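Local coordinates for mating-type switching protein swi5 (Schizosaccharomyces pombe, PDB 3VIQ) that is required for mating-type switching and takes part in rhp51-dependent recombination repair of DNA, working with sfr1 or swi2, at residues 62-67 with 76-81; 31-34 with 38-41. One frame throughout, in Å; residues are numbered along the deposited sequence.

Overall arrangement
Both contacts use helix 36-67, contact 2 near its start and contact 1 at its far end, with centres about 37 Å apart and nearest atoms about 23 Å apart; the two do not touch. Contact 1 is largely buried: helix 76-79, brought back by the loop after residue 67, sets Phe79 and the arginine beside it against Val64, and apolar atoms dominate. Contact 2 lies at the surface, where the loop after helix 3-29 leads into helix 36-67, and is polar, resting on an amide-to-amide hydrogen bond and two bridging waters. The chain of Swi5-dependent recombination DNA repair protein 1 reaches residues of both contacts.

Contact 1 of 2, residues 62-67 with 76-81; sequences GKVAEH and FDRFGV
The 3.0 Å hydrogen bond from Val81 N to Phe76 O closes the turn that carries Arg78 and Phe79, the two residues that meet Val64. Val64 divides its branches between them. With CG1 anti to the backbone N (chi1 180°), that methyl lies 3.9 Å from Arg78 NH2, while CG2 approaches Phe79 CZ at 4.2 Å, an apolar contact between buried residues. Neither approach comes squarely onto a flat group. The arginine reaches toward Val64 as a chain extended from CG to NE, alongside its neighbour: Arg78 CG sits over the centre of the Phe79 ring, 4.2 Å above its plane, and Phe79 CE2 lies above the guanidinium, offset toward its rim. Arginine and ring thus advance together on Val64, with the aliphatic stem covering one ring face. Phe79 also touches Ile61, and Val64 packs on Leu75. Beyond the contact, Arg78 NH1 makes a long, weak ion pair with Glu68, and Arg78 O accepts a hydrogen bond from Gln54 of the Swi5-dependent recombination DNA repair protein 1 chain. A second bond, Gly80 N to Asp77 O at 3.1 Å, lies inside the first; together with the positive phi of Gly80 (83°), the pair defines a Schellman motif, ending a short, weakly bonded helical turn folded back onto the last turns of helix 36-67.

Contact 2 of 2, residues 31-34 with 38-41; sequences LKNR and QTVQ
Asn33 reaches Gln38 and Thr39 across the bend between helix 3-29 and helix 36-67, a helix-loop-helix connection in which the asparagine also forms an Asx turn, its OD1 accepting a hydrogen bond from Asp35 N. The direct polar link is between two amides: Asn33 ND2 donates to Gln38 OE1 over 3.1 Å, with a nearly straight N-H...O angle of 162°. The acceptor lies close to the amide plane of Asn33, but the donor sits tilted 22° from the carbonyl plane of Gln38, and the two amide planes are turned 53° apart. Gln38 spans the distance with a chain extended beyond CG, and Asn33 holds its CG anti to the backbone N, which carries the amide toward helix 36-67. Water supplies the second kind of link. One molecule donates to Asn33 O at 2.8 Å and accepts from Thr39 OG1; the other takes a hydrogen from Asn33 ND2 at 3.0 Å and donates to the same OG1. Without the amide, as with an alanine here, Gln38 OE1 and the second water would probably lose their donor, and Asp35 N its side-chain acceptor. Interchain bonds fix the loop as well: the carboxylate of Glu33 of the Swi5-dependent recombination DNA repair protein 1 chain accepts from the backbone N of Lys32 and of Asn33, while Val32 of that chain packs on Thr39. The hydroxyl of Thr39 serves both waters, with OG1 2.6 Å from the one it donates to and 2.7 Å from the one it accepts from.

Contact 1 of 2, residues 62-67 with 76-81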
ATOM      1  N   GLY B  62      21.858   0.228  -0.017  1.00 49.51           N
ATOM      2  CA  GLY B  62      22.673   0.604   1.135  1.00 51.59           C
ATOM      3  C   GLY B  62      23.440  -0.559   1.760  1.00 51.15           C
ATOM      4  O   GLY B  62      24.608  -0.416   2.122  1.00 48.97           O
ATOM      5  N   LYS B  63      22.829  -1.728   1.882  1.00 51.37           N
ATOM      6  CA  LYS B  63      23.600  -2.864   2.440  1.00 55.46           C
ATOM      7  C   LYS B  63      24.724  -3.297   1.476  1.00 53.90           C
ATOM      8  O   LYS B  63      25.861  -3.521   1.906  1.00 51.47           O
ATOM      9  CB  LYS B  63      22.708  -4.046   2.842  1.00 58.68           C
ATOM     10  CG  LYS B  63      21.797  -3.727   4.032  1.00 64.61           C
ATOM     11  CD  LYS B  63      22.548  -3.753   5.374  1.00 71.06           C
ATOM     12  CE  LYS B  63      21.689  -3.211   6.524  1.00 74.74           C
ATOM     13  NZ  LYS B  63      22.263  -3.572   7.865  1.00 78.07           N
ATOM     14  N   VAL B  64      24.435  -3.372   0.175  1.00 51.40           N
ATOM     15  CA  VAL B  64      25.492  -3.667  -0.786  1.00 51.17           C
ATOM     16  C   VAL B  64      26.592  -2.621  -0.638  1.00 52.51           C
ATOM     17  O   VAL B  64      27.770  -2.958  -0.692  1.00 55.69           O
ATOM     18  CB  VAL B  64      25.019  -3.658  -2.251  1.00 50.66           C
ATOM     19  CG1 VAL B  64      26.206  -3.981  -3.196  1.00 45.88           C
ATOM     20  CG2 VAL B  64      23.852  -4.626  -2.464  1.00 49.01           C
ATOM     21  N   ALA B  65      26.213  -1.368  -0.407  1.00 51.63           N
ATOM     22  CA  ALA B  65      27.198  -0.288  -0.310  1.00 54.49           C
ATOM     23  C   ALA B  65      28.050  -0.414   0.955  1.00 52.63           C
ATOM     24  O   ALA B  65      29.199   0.013   0.994  1.00 51.47           O
ATOM     25  CB  ALA B  65      26.521   1.101  -0.395  1.00 53.00           C
ATOM     26  N   GLU B  66      27.504  -1.031   1.974  1.00 56.52           N
ATOM     27  CA  GLU B  66      28.248  -1.205   3.200  1.00 65.57           C
ATOM     28  C   GLU B  66      29.385  -2.212   2.970  1.00 62.92           C
ATOM     29  O   GLU B  66      30.545  -1.920   3.272  1.00 57.87           O
ATOM     30  CB  GLU B  66      27.320  -1.617   4.347  1.00 68.53           C
ATOM     31  CG  GLU B  66      28.021  -1.632   5.692  1.00 79.74           C
ATOM     32  CD  GLU B  66      28.728  -0.309   5.988  1.00 86.58           C
ATOM     33  OE1 GLU B  66      28.058   0.577   6.570  1.00 87.20           O
ATOM     34  OE2 GLU B  66      29.935  -0.164   5.626  1.00 87.12           O
ATOM     35  N   HIS B  67      29.044  -3.354   2.368  1.00 63.82           N
ATOM     36  CA  HIS B  67      30.029  -4.372   2.003  1.00 67.91           C
ATOM     37  C   HIS B  67      31.111  -3.837   1.064  1.00 63.83           C
ATOM     38  O   HIS B  67      32.242  -4.276   1.147  1.00 64.34           O
ATOM     39  CB  HIS B  67      29.381  -5.596   1.350  1.00 71.71           C
ATOM     40  CG  HIS B  67      28.376  -6.288   2.214  1.00 83.43           C
ATOM     41  ND1 HIS B  67      27.263  -6.924   1.700  1.00 85.06           N
ATOM     42  CD2 HIS B  67      28.306  -6.434   3.560  1.00 86.70           C
ATOM     43  CE1 HIS B  67      26.552  -7.429   2.691  1.00 83.67           C
ATOM     44  NE2 HIS B  67      27.163  -7.147   3.830  1.00 88.86           N
ATOM     45  N   PHE B  76      24.232   3.623  -7.537  1.00 48.80           N
ATOM     46  CA  PHE B  76      22.947   3.890  -8.228  1.00 45.36           C
ATOM     47  C   PHE B  76      22.978   3.504  -9.704  1.00 48.21           C
ATOM     48  O   PHE B  76      22.010   2.931 -10.221  1.00 44.74           O
ATOM     49  CB  PHE B  76      22.538   5.349  -8.030  1.00 46.74           C
ATOM     50  CG  PHE B  76      21.908   5.647  -6.665  1.00 45.62           C
ATOM     51  CD1 PHE B  76      21.830   4.670  -5.650  1.00 45.06           C
ATOM     52  CD2 PHE B  76      21.365   6.910  -6.408  1.00 44.52           C
ATOM     53  CE1 PHE B  76      21.228   4.961  -4.393  1.00 44.19           C
ATOM     54  CE2 PHE B  76      20.771   7.209  -5.180  1.00 44.31           C
ATOM     55  CZ  PHE B  76      20.699   6.230  -4.162  1.00 42.06           C
ATOM     56  N   ASP B  77      24.090   3.765 -10.389  1.00 50.23           N
ATOM     57  CA  ASP B  77      24.153   3.426 -11.817  1.00 54.66           C
ATOM     58  C   ASP B  77      24.081   1.936 -12.084  1.00 51.46           C
ATOM     59  O   ASP B  77      23.387   1.499 -12.998  1.00 54.56           O
ATOM     60  CB  ASP B  77      25.404   3.987 -12.471  1.00 56.54           C
ATOM     61  CG  ASP B  77      25.297   5.454 -12.714  1.00 60.79           C
ATOM     62  OD1 ASP B  77      24.191   5.934 -13.060  1.00 63.28           O
ATOM     63  OD2 ASP B  77      26.319   6.138 -12.551  1.00 66.05           O
ATOM     64  N   ARG B  78      24.825   1.179 -11.297  1.00 55.17           N
ATOM     65  CA  ARG B  78      24.835  -0.278 -11.362  1.00 57.02           C
ATOM     66  C   ARG B  78      23.430  -0.865 -11.201  1.00 53.30           C
ATOM     67  O   ARG B  78      23.094  -1.883 -11.819  1.00 47.95           O
ATOM     68  CB  ARG B  78      25.736  -0.807 -10.249  1.00 62.48           C
ATOM     69  CG  ARG B  78      25.683  -2.299 -10.016  1.00 66.11           C
ATOM     70  CD  ARG B  78      26.922  -2.756  -9.261  1.00 68.10           C
ATOM     71  NE  ARG B  78      26.644  -3.952  -8.476  1.00 73.07           N
ATOM     72  CZ  ARG B  78      27.291  -4.298  -7.369  1.00 71.76           C
ATOM     73  NH1 ARG B  78      28.284  -3.549  -6.884  1.00 69.49           N
ATOM     74  NH2 ARG B  78      26.926  -5.405  -6.739  1.00 73.87           N
ATOM     75  N   PHE B  79      22.619  -0.209 -10.378  1.00 49.77           N
ATOM     76  CA  PHE B  79      21.243  -0.646 -10.149  1.00 52.38           C
ATOM     77  C   PHE B  79      20.168   0.031 -10.988  1.00 51.25           C
ATOM     78  O   PHE B  79      19.005  -0.287 -10.833  1.00 49.00           O
ATOM     79  CB  PHE B  79      20.923  -0.587  -8.649  1.00 51.62           C
ATOM     80  CG  PHE B  79      21.756  -1.544  -7.856  1.00 55.71           C
ATOM     81  CD1 PHE B  79      21.574  -2.912  -8.004  1.00 56.19           C
ATOM     82  CD2 PHE B  79      22.785  -1.090  -7.019  1.00 55.89           C
ATOM     83  CE1 PHE B  79      22.373  -3.818  -7.302  1.00 55.60           C
ATOM     84  CE2 PHE B  79      23.585  -1.988  -6.337  1.00 57.95           C
ATOM     85  CZ  PHE B  79      23.368  -3.359  -6.477  1.00 55.95           C
ATOM     86  N   GLY B  80      20.553   0.942 -11.888  1.00 49.42           N
ATOM     87  CA  GLY B  80      19.602   1.514 -12.848  1.00 45.70           C
ATOM     88  C   GLY B  80      18.766   2.659 -12.315  1.00 44.32           C
ATOM     89  O   GLY B  80      17.750   3.008 -12.908  1.00 46.64           O
ATOM     90  N   VAL B  81      19.214   3.271 -11.227  1.00 40.75           N
ATOM     91  CA  VAL B  81      18.496   4.366 -10.604  1.00 42.70           C
ATOM     92  C   VAL B  81      19.354   5.621 -10.454  1.00 43.08           C
ATOM     93  O   VAL B  81      20.556   5.607 -10.687  1.00 43.26           O
ATOM     94  CB  VAL B  81      17.938   3.975  -9.229  1.00 42.93           C
ATOM     95  CG1 VAL B  81      16.827   2.964  -9.395  1.00 42.03           C
ATOM     96  CG2 VAL B  81      19.019   3.402  -8.335  1.00 43.68           C
TER

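Contact 2 of 2, residues 31-34 with 38-41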
ATOM      1  N   LEU B  31     -13.868  17.164 -13.756  1.00 57.29           N
ATOM      2  CA  LEU B  31     -13.029  15.984 -13.877  1.00 55.11           C
ATOM      3  C   LEU B  31     -13.079  15.400 -15.280  1.00 57.67           C
ATOM      4  O   LEU B  31     -14.141  15.335 -15.893  1.00 58.60           O
ATOM      5  CB  LEU B  31     -13.485  14.921 -12.881  1.00 51.97           C
ATOM      6  CG  LEU B  31     -13.479  15.254 -11.390  1.00 50.68           C
ATOM      7  CD1 LEU B  31     -13.906  14.029 -10.577  1.00 46.59           C
ATOM      8  CD2 LEU B  31     -12.114  15.754 -10.936  1.00 49.06           C
ATOM      9  N   LYS B  32     -11.927  14.969 -15.778  1.00 59.89           N
ATOM     10  CA  LYS B  32     -11.855  14.209 -17.023  1.00 65.14           C
ATOM     11  C   LYS B  32     -12.609  12.906 -16.865  1.00 62.76           C
ATOM     12  O   LYS B  32     -13.313  12.480 -17.760  1.00 67.31           O
ATOM     13  CB  LYS B  32     -10.394  13.907 -17.389  1.00 67.74           C
ATOM     14  CG  LYS B  32     -10.222  13.116 -18.686  1.00 73.79           C
ATOM     15  CD  LYS B  32      -8.766  13.172 -19.232  1.00 77.83           C
ATOM     16  CE  LYS B  32      -8.574  12.220 -20.431  1.00 79.17           C
ATOM     17  NZ  LYS B  32      -7.815  12.826 -21.567  1.00 79.90           N
ATOM     18  N   ASN B  33     -12.444  12.269 -15.718  1.00 62.61           N
ATOM     19  CA  ASN B  33     -13.119  11.026 -15.428  1.00 62.63           C
ATOM     20  C   ASN B  33     -14.093  11.243 -14.249  1.00 59.71           C
ATOM     21  O   ASN B  33     -13.690  11.646 -13.175  1.00 55.30           O
ATOM     22  CB  ASN B  33     -12.065   9.956 -15.140  1.00 61.95           C
ATOM     23  CG  ASN B  33     -12.671   8.625 -14.746  1.00 67.20           C
ATOM     24  OD1 ASN B  33     -13.857   8.385 -14.965  1.00 69.26           O
ATOM     25  ND2 ASN B  33     -11.858   7.754 -14.138  1.00 68.53           N
ATOM     26  N   ARG B  34     -15.380  10.981 -14.461  1.00 62.67           N
ATOM     27  CA  ARG B  34     -16.374  11.289 -13.429  0.50 59.43           C
ATOM     28  C   ARG B  34     -16.358  10.276 -12.272  1.00 57.45           C
ATOM     29  O   ARG B  34     -16.837  10.571 -11.185  1.00 54.66           O
ATOM     30  CB  ARG B  34     -17.751  11.462 -14.064  0.50 59.82           C
ATOM     31  CG  ARG B  34     -17.800  12.680 -15.028  0.50 60.57           C
ATOM     32  CD  ARG B  34     -19.167  12.893 -15.687  0.50 59.79           C
ATOM     33  NE  ARG B  34     -20.235  13.151 -14.722  0.50 57.56           N
ATOM     34  CZ  ARG B  34     -20.587  14.357 -14.282  0.50 55.43           C
ATOM     35  NH1 ARG B  34     -19.949  15.444 -14.706  0.50 54.55           N
ATOM     36  NH2 ARG B  34     -21.582  14.476 -13.410  0.50 53.99           N
ATOM     37  N   GLN B  38     -12.480   5.861  -8.288  1.00 52.38           N
ATOM     38  CA  GLN B  38     -11.498   5.059  -9.007  1.00 54.36           C
ATOM     39  C   GLN B  38     -10.193   5.862  -9.183  1.00 52.47           C
ATOM     40  O   GLN B  38      -9.117   5.340  -8.948  1.00 57.03           O
ATOM     41  CB  GLN B  38     -12.099   4.638 -10.358  1.00 60.90           C
ATOM     42  CG  GLN B  38     -11.167   3.995 -11.396  1.00 64.74           C
ATOM     43  CD  GLN B  38     -11.878   3.847 -12.748  1.00 77.67           C
ATOM     44  OE1 GLN B  38     -12.336   4.835 -13.340  1.00 86.08           O
ATOM     45  NE2 GLN B  38     -11.999   2.611 -13.226  1.00 83.25           N
ATOM     46  N   THR B  39     -10.302   7.120  -9.595  1.00 49.50           N
ATOM     47  CA  THR B  39      -9.137   7.986  -9.823  1.00 50.50           C
ATOM     48  C   THR B  39      -8.289   8.094  -8.575  1.00 47.20           C
ATOM     49  O   THR B  39      -7.087   7.882  -8.615  1.00 46.18           O
ATOM     50  CB  THR B  39      -9.582   9.395 -10.205  1.00 49.26           C
ATOM     51  OG1 THR B  39     -10.272   9.311 -11.444  1.00 55.18           O
ATOM     52  CG2 THR B  39      -8.398  10.351 -10.326  1.00 47.05           C
ATOM     53  N   VAL B  40      -8.942   8.403  -7.464  1.00 45.18           N
ATOM     54  CA  VAL B  40      -8.251   8.613  -6.196  1.00 47.48           C
ATOM     55  C   VAL B  40      -7.669   7.304  -5.677  1.00 51.90           C
ATOM     56  O   VAL B  40      -6.522   7.270  -5.246  1.00 51.54           O
ATOM     57  CB  VAL B  40      -9.178   9.195  -5.135  1.00 43.34           C
ATOM     58  CG1 VAL B  40      -8.451   9.299  -3.810  1.00 40.15           C
ATOM     59  CG2 VAL B  40      -9.736  10.578  -5.634  1.00 43.81           C
ATOM     60  N   GLN B  41      -8.451   6.228  -5.725  1.00 52.81           N
ATOM     61  CA  GLN B  41      -7.953   4.920  -5.273  1.00 52.96           C
ATOM     62  C   GLN B  41      -6.770   4.458  -6.140  1.00 52.25           C
ATOM     63  O   GLN B  41      -5.770   3.970  -5.620  1.00 53.91           O
ATOM     64  CB  GLN B  41      -9.070   3.856  -5.282  1.00 53.97           C
ATOM     65  CG  GLN B  41      -8.710   2.542  -4.590  1.00 55.28           C
ATOM     66  CD  GLN B  41      -8.374   2.740  -3.095  1.00 59.47           C
ATOM     67  OE1 GLN B  41      -9.062   3.487  -2.382  1.00 55.96           O
ATOM     68  NE2 GLN B  41      -7.307   2.078  -2.630  1.00 52.82           N
TER
HETATM   69  O   HOH W   1     -11.295  11.655 -11.664  1.00 50.89           O
HETATM   70  O   HOH W   2      -8.988   8.637 -13.773  1.00 60.41           O